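Local coordinates for protein catechol 1,2-dioxygenase (Acinetobacter sp., PDB 1DMH) that catalyses the iron(III)-dependent intradiol cleavage of catechol by dioxygen to cis,cis-muconate, the first step of catechol breakdown in the beta-ketoadipate pathway, at residues K152-H157 / R179-T184; G233-T238 / R294-V299. All coordinates share one frame; numbering follows the deposited sequence.

Contact 1 (K152-H157 / R179-T184)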
ATOM      1  N   LYS A 152     -15.338 -11.966 -30.207  1.00 19.07           N
ATOM      2  CA  LYS A 152     -15.931 -12.162 -28.878  1.00 18.34           C
ATOM      3  C   LYS A 152     -16.052 -10.812 -28.183  1.00 17.95           C
ATOM      4  O   LYS A 152     -15.045 -10.147 -27.913  1.00 17.74           O
ATOM      5  CB  LYS A 152     -15.066 -13.070 -28.032  1.00 19.28           C
ATOM      6  CG  LYS A 152     -15.592 -13.390 -26.638  1.00 19.78           C
ATOM      7  CD  LYS A 152     -14.606 -14.366 -26.036  1.00 22.03           C
ATOM      8  CE  LYS A 152     -15.042 -14.946 -24.728  1.00 25.01           C
ATOM      9  NZ  LYS A 152     -14.190 -16.137 -24.396  1.00 26.01           N
ATOM     10  N   VAL A 153     -17.290 -10.416 -27.919  1.00 16.07           N
ATOM     11  CA  VAL A 153     -17.576  -9.144 -27.280  1.00 14.90           C
ATOM     12  C   VAL A 153     -17.927  -9.417 -25.820  1.00 14.32           C
ATOM     13  O   VAL A 153     -18.907 -10.116 -25.545  1.00 15.46           O
ATOM     14  CB  VAL A 153     -18.782  -8.440 -27.957  1.00 13.92           C
ATOM     15  CG1 VAL A 153     -19.034  -7.079 -27.304  1.00 13.61           C
ATOM     16  CG2 VAL A 153     -18.530  -8.272 -29.464  1.00 14.79           C
ATOM     17  N   GLU A 154     -17.125  -8.899 -24.893  1.00 12.51           N
ATOM     18  CA  GLU A 154     -17.411  -9.076 -23.477  1.00 13.42           C
ATOM     19  C   GLU A 154     -17.897  -7.758 -22.883  1.00 13.30           C
ATOM     20  O   GLU A 154     -17.228  -6.744 -22.999  1.00 14.17           O
ATOM     21  CB  GLU A 154     -16.172  -9.543 -22.735  1.00 13.44           C
ATOM     22  CG  GLU A 154     -15.654 -10.842 -23.279  1.00 15.28           C
ATOM     23  CD  GLU A 154     -14.466 -11.351 -22.498  1.00 16.26           C
ATOM     24  OE1 GLU A 154     -14.624 -11.665 -21.300  1.00 16.61           O
ATOM     25  OE2 GLU A 154     -13.377 -11.428 -23.089  1.00 17.30           O
ATOM     26  N   ILE A 155     -19.064  -7.801 -22.244  1.00 13.27           N
ATOM     27  CA  ILE A 155     -19.689  -6.626 -21.665  1.00 12.62           C
ATOM     28  C   ILE A 155     -20.003  -6.811 -20.190  1.00 13.41           C
ATOM     29  O   ILE A 155     -20.457  -7.876 -19.770  1.00 14.41           O
ATOM     30  CB  ILE A 155     -21.009  -6.321 -22.399  1.00 12.93           C
ATOM     31  CG1 ILE A 155     -20.743  -6.282 -23.911  1.00 13.09           C
ATOM     32  CG2 ILE A 155     -21.601  -4.997 -21.913  1.00 11.95           C
ATOM     33  CD1 ILE A 155     -21.930  -5.867 -24.717  1.00 14.96           C
ATOM     34  N   TRP A 156     -19.746  -5.788 -19.388  1.00 12.86           N
ATOM     35  CA  TRP A 156     -20.089  -5.879 -17.978  1.00 12.63           C
ATOM     36  C   TRP A 156     -20.411  -4.474 -17.534  1.00 12.78           C
ATOM     37  O   TRP A 156     -19.839  -3.521 -18.058  1.00 12.57           O
ATOM     38  CB  TRP A 156     -18.954  -6.547 -17.149  1.00 13.22           C
ATOM     39  CG  TRP A 156     -17.615  -5.831 -16.954  1.00 12.97           C
ATOM     40  CD1 TRP A 156     -17.192  -5.168 -15.830  1.00 13.91           C
ATOM     41  CD2 TRP A 156     -16.527  -5.767 -17.887  1.00 12.99           C
ATOM     42  NE1 TRP A 156     -15.909  -4.698 -16.008  1.00 14.04           N
ATOM     43  CE2 TRP A 156     -15.477  -5.051 -17.261  1.00 13.75           C
ATOM     44  CE3 TRP A 156     -16.337  -6.245 -19.197  1.00 13.28           C
ATOM     45  CZ2 TRP A 156     -14.257  -4.799 -17.895  1.00 13.52           C
ATOM     46  CZ3 TRP A 156     -15.123  -5.994 -19.834  1.00 13.70           C
ATOM     47  CH2 TRP A 156     -14.098  -5.275 -19.178  1.00 14.91           C
ATOM     48  N   HIS A 157     -21.358  -4.334 -16.615  1.00 12.75           N
ATOM     49  CA  HIS A 157     -21.754  -3.007 -16.138  1.00 13.35           C
ATOM     50  C   HIS A 157     -22.489  -3.086 -14.806  1.00 13.36           C
ATOM     51  O   HIS A 157     -22.801  -4.174 -14.328  1.00 13.76           O
ATOM     52  CB  HIS A 157     -22.615  -2.310 -17.199  1.00 12.94           C
ATOM     53  CG  HIS A 157     -23.961  -2.946 -17.419  1.00 14.05           C
ATOM     54  ND1 HIS A 157     -25.056  -2.688 -16.615  1.00 14.87           N
ATOM     55  CD2 HIS A 157     -24.390  -3.818 -18.367  1.00 14.77           C
ATOM     56  CE1 HIS A 157     -26.099  -3.372 -17.061  1.00 15.19           C
ATOM     57  NE2 HIS A 157     -25.721  -4.066 -18.123  1.00 14.42           N
ATOM     58  N   ARG A 179     -23.206  -9.461 -16.888  1.00 15.78           N
ATOM     59  CA  ARG A 179     -21.887  -9.803 -17.413  1.00 16.29           C
ATOM     60  C   ARG A 179     -22.095 -10.930 -18.443  1.00 16.66           C
ATOM     61  O   ARG A 179     -22.548 -12.014 -18.079  1.00 16.55           O
ATOM     62  CB  ARG A 179     -20.961 -10.321 -16.292  1.00 15.35           C
ATOM     63  CG  ARG A 179     -20.595  -9.328 -15.185  1.00 14.81           C
ATOM     64  CD  ARG A 179     -19.807 -10.038 -14.067  1.00 14.99           C
ATOM     65  NE  ARG A 179     -19.454  -9.167 -12.943  1.00 15.75           N
ATOM     66  CZ  ARG A 179     -18.502  -8.230 -12.981  1.00 15.33           C
ATOM     67  NH1 ARG A 179     -17.795  -8.039 -14.097  1.00 14.57           N
ATOM     68  NH2 ARG A 179     -18.243  -7.505 -11.894  1.00 14.66           N
ATOM     69  N   ARG A 180     -21.765 -10.689 -19.711  1.00 16.50           N
ATOM     70  CA  ARG A 180     -21.921 -11.718 -20.739  1.00 16.19           C
ATOM     71  C   ARG A 180     -20.832 -11.644 -21.803  1.00 17.23           C
ATOM     72  O   ARG A 180     -20.181 -10.605 -21.977  1.00 17.16           O
ATOM     73  CB  ARG A 180     -23.266 -11.570 -21.462  1.00 16.39           C
ATOM     74  CG  ARG A 180     -24.521 -11.876 -20.661  1.00 17.34           C
ATOM     75  CD  ARG A 180     -24.630 -13.347 -20.261  1.00 17.80           C
ATOM     76  NE  ARG A 180     -25.895 -13.585 -19.580  1.00 18.80           N
ATOM     77  CZ  ARG A 180     -26.142 -13.321 -18.299  1.00 20.06           C
ATOM     78  NH1 ARG A 180     -25.187 -12.862 -17.498  1.00 19.91           N
ATOM     79  NH2 ARG A 180     -27.350 -13.578 -17.798  1.00 21.07           N
ATOM     80  N   SER A 181     -20.643 -12.756 -22.515  1.00 16.46           N
ATOM     81  CA  SER A 181     -19.715 -12.806 -23.639  1.00 16.48           C
ATOM     82  C   SER A 181     -20.604 -13.094 -24.825  1.00 16.31           C
ATOM     83  O   SER A 181     -21.429 -14.001 -24.771  1.00 16.30           O
ATOM     84  CB  SER A 181     -18.704 -13.939 -23.502  1.00 16.59           C
ATOM     85  OG  SER A 181     -17.802 -13.660 -22.461  1.00 17.98           O
ATOM     86  N   ILE A 182     -20.460 -12.315 -25.881  1.00 16.77           N
ATOM     87  CA  ILE A 182     -21.261 -12.530 -27.070  1.00 18.49           C
ATOM     88  C   ILE A 182     -20.387 -12.724 -28.284  1.00 18.45           C
ATOM     89  O   ILE A 182     -19.483 -11.942 -28.546  1.00 18.83           O
ATOM     90  CB  ILE A 182     -22.232 -11.366 -27.295  1.00 19.94           C
ATOM     91  CG1 ILE A 182     -23.151 -11.302 -26.085  1.00 21.13           C
ATOM     92  CG2 ILE A 182     -23.038 -11.555 -28.603  1.00 19.64           C
ATOM     93  CD1 ILE A 182     -24.192 -10.352 -26.237  1.00 25.72           C
ATOM     94  N   ILE A 183     -20.635 -13.809 -28.999  1.00 19.13           N
ATOM     95  CA  ILE A 183     -19.879 -14.107 -30.210  1.00 19.17           C
ATOM     96  C   ILE A 183     -20.666 -13.439 -31.301  1.00 19.54           C
ATOM     97  O   ILE A 183     -21.870 -13.697 -31.432  1.00 18.57           O
ATOM     98  CB  ILE A 183     -19.859 -15.615 -30.512  1.00 19.59           C
ATOM     99  CG1 ILE A 183     -19.315 -16.373 -29.302  1.00 20.23           C
ATOM    100  CG2 ILE A 183     -19.095 -15.870 -31.809  1.00 18.59           C
ATOM    101  CD1 ILE A 183     -17.957 -15.878 -28.815  1.00 21.15           C
ATOM    102  N   THR A 184     -20.015 -12.580 -32.075  1.00 19.58           N
ATOM    103  CA  THR A 184     -20.733 -11.908 -33.140  1.00 20.98           C
ATOM    104  C   THR A 184     -21.283 -12.924 -34.158  1.00 22.03           C
ATOM    105  O   THR A 184     -20.696 -13.986 -34.390  1.00 21.31           O
ATOM    106  CB  THR A 184     -19.853 -10.835 -33.826  1.00 20.54           C
ATOM    107  OG1 THR A 184     -18.638 -11.422 -34.294  1.00 19.53           O
ATOM    108  CG2 THR A 184     -19.514  -9.717 -32.826  1.00 20.01           C
TER
HETATM  109  O   HOH W   1     -17.287 -11.843 -20.572  1.00 18.43           O
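Val153 and Ile182 face each other as an antiparallel hydrogen-bonded pair. Val153 N gives its hydrogen to Ile182 O at 2.7 Å, nearly straight at 175°. Ile182 N returns a bond of 2.7 Å to Val153 O. Ile155 and Arg180 form the next such pair, with Ile155 N to Arg180 O at 3.0 Å and Arg180 N to Ile155 O at 3.1 Å. The other edge of strand 152-157 bonds to strand 220-230, through Lys152, Glu154 and Trp156.

Glu154 and Ser181 point to the same face, and a water joins them. It donates to Glu154 OE1 at 2.8 Å and is hydrogen-bonded to Ser181 OG at 2.7 Å. A weak third bond runs to Arg180 O, which already accepts from Ile155 N. Glu154 OE1 also bonds to Tyr110 OH, so two partners hold it.

On that face Arg179 reaches back beside Trp156. Its chain is extended from CG to NE, and NH1 comes obliquely within 3.4 Å of Trp156 CD1. The guanidinium and indole planes are 21° apart. NH1 also bonds to Leu109 O, and NH2 to Ser165 O. The Arg180 chain folds back at chi2 (-66°), and its NH1 donates to Arg179 O at 2.8 Å, from above the carbonyl plane.

Val153, Ile155 and Ile182 lie on the opposite face, with Arg180, and the three pack against strands 133-141 and 189-195. Trp156 stacks on the iron ligand His226, and Arg179 touches the ligand Tyr164. This is a central antiparallel strand pair of the intradiol dioxygenase beta-sandwich, with the face of Trp156 and Arg179 toward the ferric site.

Contact 2 (G233-T238 / R294-V299)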
ATOM      1  N   GLY A 233      -6.344 -12.554 -35.478  1.00 19.84           N
ATOM      2  CA  GLY A 233      -5.677 -11.561 -36.302  1.00 19.29           C
ATOM      3  C   GLY A 233      -5.716 -10.127 -35.791  1.00 18.54           C
ATOM      4  O   GLY A 233      -5.107  -9.230 -36.383  1.00 18.37           O
ATOM      5  N   HIS A 234      -6.420  -9.885 -34.691  1.00 18.13           N
ATOM      6  CA  HIS A 234      -6.502  -8.515 -34.167  1.00 17.17           C
ATOM      7  C   HIS A 234      -6.090  -8.442 -32.712  1.00 16.80           C
ATOM      8  O   HIS A 234      -6.088  -9.462 -31.992  1.00 16.03           O
ATOM      9  CB  HIS A 234      -7.923  -7.960 -34.283  1.00 16.64           C
ATOM     10  CG  HIS A 234      -8.417  -7.845 -35.687  1.00 16.76           C
ATOM     11  ND1 HIS A 234      -8.803  -8.939 -36.430  1.00 16.58           N
ATOM     12  CD2 HIS A 234      -8.562  -6.766 -36.495  1.00 17.56           C
ATOM     13  CE1 HIS A 234      -9.168  -8.539 -37.634  1.00 16.51           C
ATOM     14  NE2 HIS A 234      -9.031  -7.225 -37.701  1.00 18.31           N
ATOM     15  N   ARG A 235      -5.742  -7.232 -32.289  1.00 16.03           N
ATOM     16  CA  ARG A 235      -5.347  -7.004 -30.901  1.00 16.55           C
ATOM     17  C   ARG A 235      -6.620  -6.942 -30.058  1.00 15.78           C
ATOM     18  O   ARG A 235      -7.704  -6.632 -30.566  1.00 15.73           O
ATOM     19  CB  ARG A 235      -4.562  -5.689 -30.770  1.00 16.73           C
ATOM     20  CG  ARG A 235      -3.295  -5.633 -31.644  1.00 17.37           C
ATOM     21  CD  ARG A 235      -2.445  -4.398 -31.339  1.00 16.48           C
ATOM     22  NE  ARG A 235      -3.187  -3.159 -31.532  1.00 15.42           N
ATOM     23  CZ  ARG A 235      -2.718  -1.950 -31.229  1.00 16.55           C
ATOM     24  NH1 ARG A 235      -1.494  -1.800 -30.715  1.00 16.06           N
ATOM     25  NH2 ARG A 235      -3.479  -0.882 -31.441  1.00 15.93           N
ATOM     26  N   LYS A 236      -6.497  -7.255 -28.775  1.00 15.85           N
ATOM     27  CA  LYS A 236      -7.658  -7.222 -27.890  1.00 15.61           C
ATOM     28  C   LYS A 236      -7.958  -5.759 -27.538  1.00 15.99           C
ATOM     29  O   LYS A 236      -7.065  -5.002 -27.108  1.00 16.26           O
ATOM     30  CB  LYS A 236      -7.382  -8.027 -26.635  1.00 16.04           C
ATOM     31  CG  LYS A 236      -8.555  -8.176 -25.746  1.00 17.47           C
ATOM     32  CD  LYS A 236      -8.117  -8.993 -24.553  1.00 19.58           C
ATOM     33  CE  LYS A 236      -9.300  -9.346 -23.679  1.00 19.93           C
ATOM     34  NZ  LYS A 236      -8.891 -10.370 -22.667  1.00 21.52           N
ATOM     35  N   LEU A 237      -9.211  -5.361 -27.745  1.00 15.38           N
ATOM     36  CA  LEU A 237      -9.633  -3.982 -27.489  1.00 14.49           C
ATOM     37  C   LEU A 237     -10.247  -3.877 -26.102  1.00 13.53           C
ATOM     38  O   LEU A 237     -11.086  -4.688 -25.732  1.00 12.99           O
ATOM     39  CB  LEU A 237     -10.715  -3.548 -28.507  1.00 14.93           C
ATOM     40  CG  LEU A 237     -11.009  -2.090 -28.921  1.00 16.23           C
ATOM     41  CD1 LEU A 237     -12.463  -2.015 -29.261  1.00 15.25           C
ATOM     42  CD2 LEU A 237     -10.588  -1.087 -27.897  1.00 15.17           C
ATOM     43  N   THR A 238      -9.825  -2.883 -25.333  1.00 12.85           N
ATOM     44  CA  THR A 238     -10.408  -2.631 -24.023  1.00 11.69           C
ATOM     45  C   THR A 238     -10.970  -1.220 -24.122  1.00 12.64           C
ATOM     46  O   THR A 238     -10.241  -0.290 -24.466  1.00 12.40           O
ATOM     47  CB  THR A 238      -9.359  -2.652 -22.881  1.00 12.24           C
ATOM     48  OG1 THR A 238      -8.818  -3.971 -22.773  1.00 12.06           O
ATOM     49  CG2 THR A 238      -9.993  -2.230 -21.523  1.00 12.05           C
ATOM     50  N   ARG A 294      -5.213  -4.600 -36.250  1.00 23.07           N
ATOM     51  CA  ARG A 294      -4.467  -5.820 -36.530  1.00 25.40           C
ATOM     52  C   ARG A 294      -3.288  -6.000 -35.585  1.00 25.26           C
ATOM     53  O   ARG A 294      -2.773  -5.026 -35.017  1.00 24.85           O
ATOM     54  CB  ARG A 294      -3.901  -5.798 -37.957  1.00 28.05           C
ATOM     55  CG  ARG A 294      -4.861  -6.097 -39.081  1.00 33.02           C
ATOM     56  CD  ARG A 294      -4.043  -6.456 -40.327  1.00 36.66           C
ATOM     57  NE  ARG A 294      -4.875  -6.935 -41.428  1.00 40.37           N
ATOM     58  CZ  ARG A 294      -5.646  -6.157 -42.186  1.00 41.75           C
ATOM     59  NH1 ARG A 294      -5.695  -4.844 -41.963  1.00 42.50           N
ATOM     60  NH2 ARG A 294      -6.356  -6.688 -43.179  1.00 43.05           N
ATOM     61  N   LEU A 295      -2.855  -7.250 -35.450  1.00 25.49           N
ATOM     62  CA  LEU A 295      -1.708  -7.596 -34.621  1.00 26.20           C
ATOM     63  C   LEU A 295      -0.491  -6.877 -35.204  1.00 27.34           C
ATOM     64  O   LEU A 295      -0.496  -6.478 -36.368  1.00 26.86           O
ATOM     65  CB  LEU A 295      -1.474  -9.109 -34.634  1.00 24.87           C
ATOM     66  CG  LEU A 295      -2.558  -9.967 -33.988  1.00 24.84           C
ATOM     67  CD1 LEU A 295      -2.225 -11.426 -34.190  1.00 24.66           C
ATOM     68  CD2 LEU A 295      -2.665  -9.651 -32.497  1.00 24.18           C
ATOM     69  N   VAL A 296       0.541  -6.703 -34.387  1.00 28.71           N
ATOM     70  CA  VAL A 296       1.747  -6.022 -34.830  1.00 30.80           C
ATOM     71  C   VAL A 296       2.829  -7.090 -34.898  1.00 31.57           C
ATOM     72  O   VAL A 296       3.233  -7.646 -33.877  1.00 31.34           O
ATOM     73  CB  VAL A 296       2.131  -4.886 -33.839  1.00 30.80           C
ATOM     74  CG1 VAL A 296       3.412  -4.220 -34.274  1.00 30.93           C
ATOM     75  CG2 VAL A 296       1.013  -3.868 -33.776  1.00 29.93           C
ATOM     76  N   ASP A 297       3.263  -7.382 -36.122  1.00 32.97           N
ATOM     77  CA  ASP A 297       4.257  -8.417 -36.389  1.00 34.20           C
ATOM     78  C   ASP A 297       3.858  -9.720 -35.703  1.00 32.90           C
ATOM     79  O   ASP A 297       4.658 -10.354 -34.999  1.00 32.85           O
ATOM     80  CB  ASP A 297       5.662  -7.975 -35.952  1.00 37.99           C
ATOM     81  CG  ASP A 297       6.156  -6.731 -36.715  1.00 41.68           C
ATOM     82  OD1 ASP A 297       6.088  -6.706 -37.980  1.00 43.22           O
ATOM     83  OD2 ASP A 297       6.627  -5.779 -36.042  1.00 44.29           O
ATOM     84  N   GLY A 298       2.597 -10.095 -35.922  1.00 30.76           N
ATOM     85  CA  GLY A 298       2.055 -11.313 -35.368  1.00 28.55           C
ATOM     86  C   GLY A 298       1.785 -11.329 -33.884  1.00 27.45           C
ATOM     87  O   GLY A 298       1.450 -12.371 -33.344  1.00 27.74           O
ATOM     88  N   VAL A 299       1.923 -10.198 -33.207  1.00 26.24           N
ATOM     89  CA  VAL A 299       1.675 -10.182 -31.763  1.00 25.20           C
ATOM     90  C   VAL A 299       0.827  -9.008 -31.282  1.00 23.08           C
ATOM     91  O   VAL A 299       0.797  -7.937 -31.905  1.00 21.61           O
ATOM     92  CB  VAL A 299       2.996 -10.151 -30.943  1.00 26.03           C
ATOM     93  CG1 VAL A 299       3.838 -11.385 -31.241  1.00 27.54           C
ATOM     94  CG2 VAL A 299       3.771  -8.885 -31.267  1.00 26.85           C
TER
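The His234 imidazole lies beside the backbone of Arg294, with CD2 4.0 Å from Arg294 N in an oblique approach. Both of its nitrogens have backbone partners: ND1 bonds to Asp232 O and NE2 to Ala143 N. These two bonds fix the rotation of the ring. The guanidinium of Arg235 is also met obliquely, by Arg294 O and Val296 CG2. Its NH1 forms a salt bridge with Asp92. The Arg294 chain is extended from CG to NE, and its NH2 forms a salt bridge with Asp144.

What touches across the contact is mostly aliphatic chain against backbone. Arg235 CG sits 3.5 Å from Arg294 O, and Arg235 CD passes 4.3 Å from Val296 CG2. The bend at chi3 (-58°) then turns Arg235 NE, which bonds to Thr293 OG1, just before the segment 294-299. Leu295 lies along one side of the Gly233-His234 backbone. Its CD2 comes within 3.5 Å of His234 O, while CD1 lies 4.0 Å from Gly233 CA.

A single backbone hydrogen bond joins the segments. Leu295 N donates to Gly233 O at 3.1 Å, with an N-H...O angle of 153°. The donor stands 39° out of the carbonyl plane, so it does not follow a lone pair. The same oxygen takes a CA-H...O contact from Arg294.

Beyond this bond the chain of 294-299 turns back on itself. Val296 N bonds to Val299 O at 2.8 Å, and Val299 N bonds back to Val296 O. The contact is surface packing away from the iron: an isolated beta bridge between His234 and Arg294, followed by a type I' beta turn from Val296 to Val299.

In the fold
Contact 1 closes along the chain before contact 2 opens. Their centres are about 19 Å apart, and their nearest atoms about 5 Å apart without touching. Both reach the same mixed sheet. Strand 220-230 connects them, pairing antiparallel with strand 152-157 on one side and with strand 237-243 on the other. Phe228 of that strand touches Glu154 and Trp156, and also Lys236 and Thr238 of the segment 233-238. Contact 1 is buried and borders the iron and substrate pocket. Contact 2 lies at the surface, where the loop after strand 283-291 packs against the chain leading into strand 237-243.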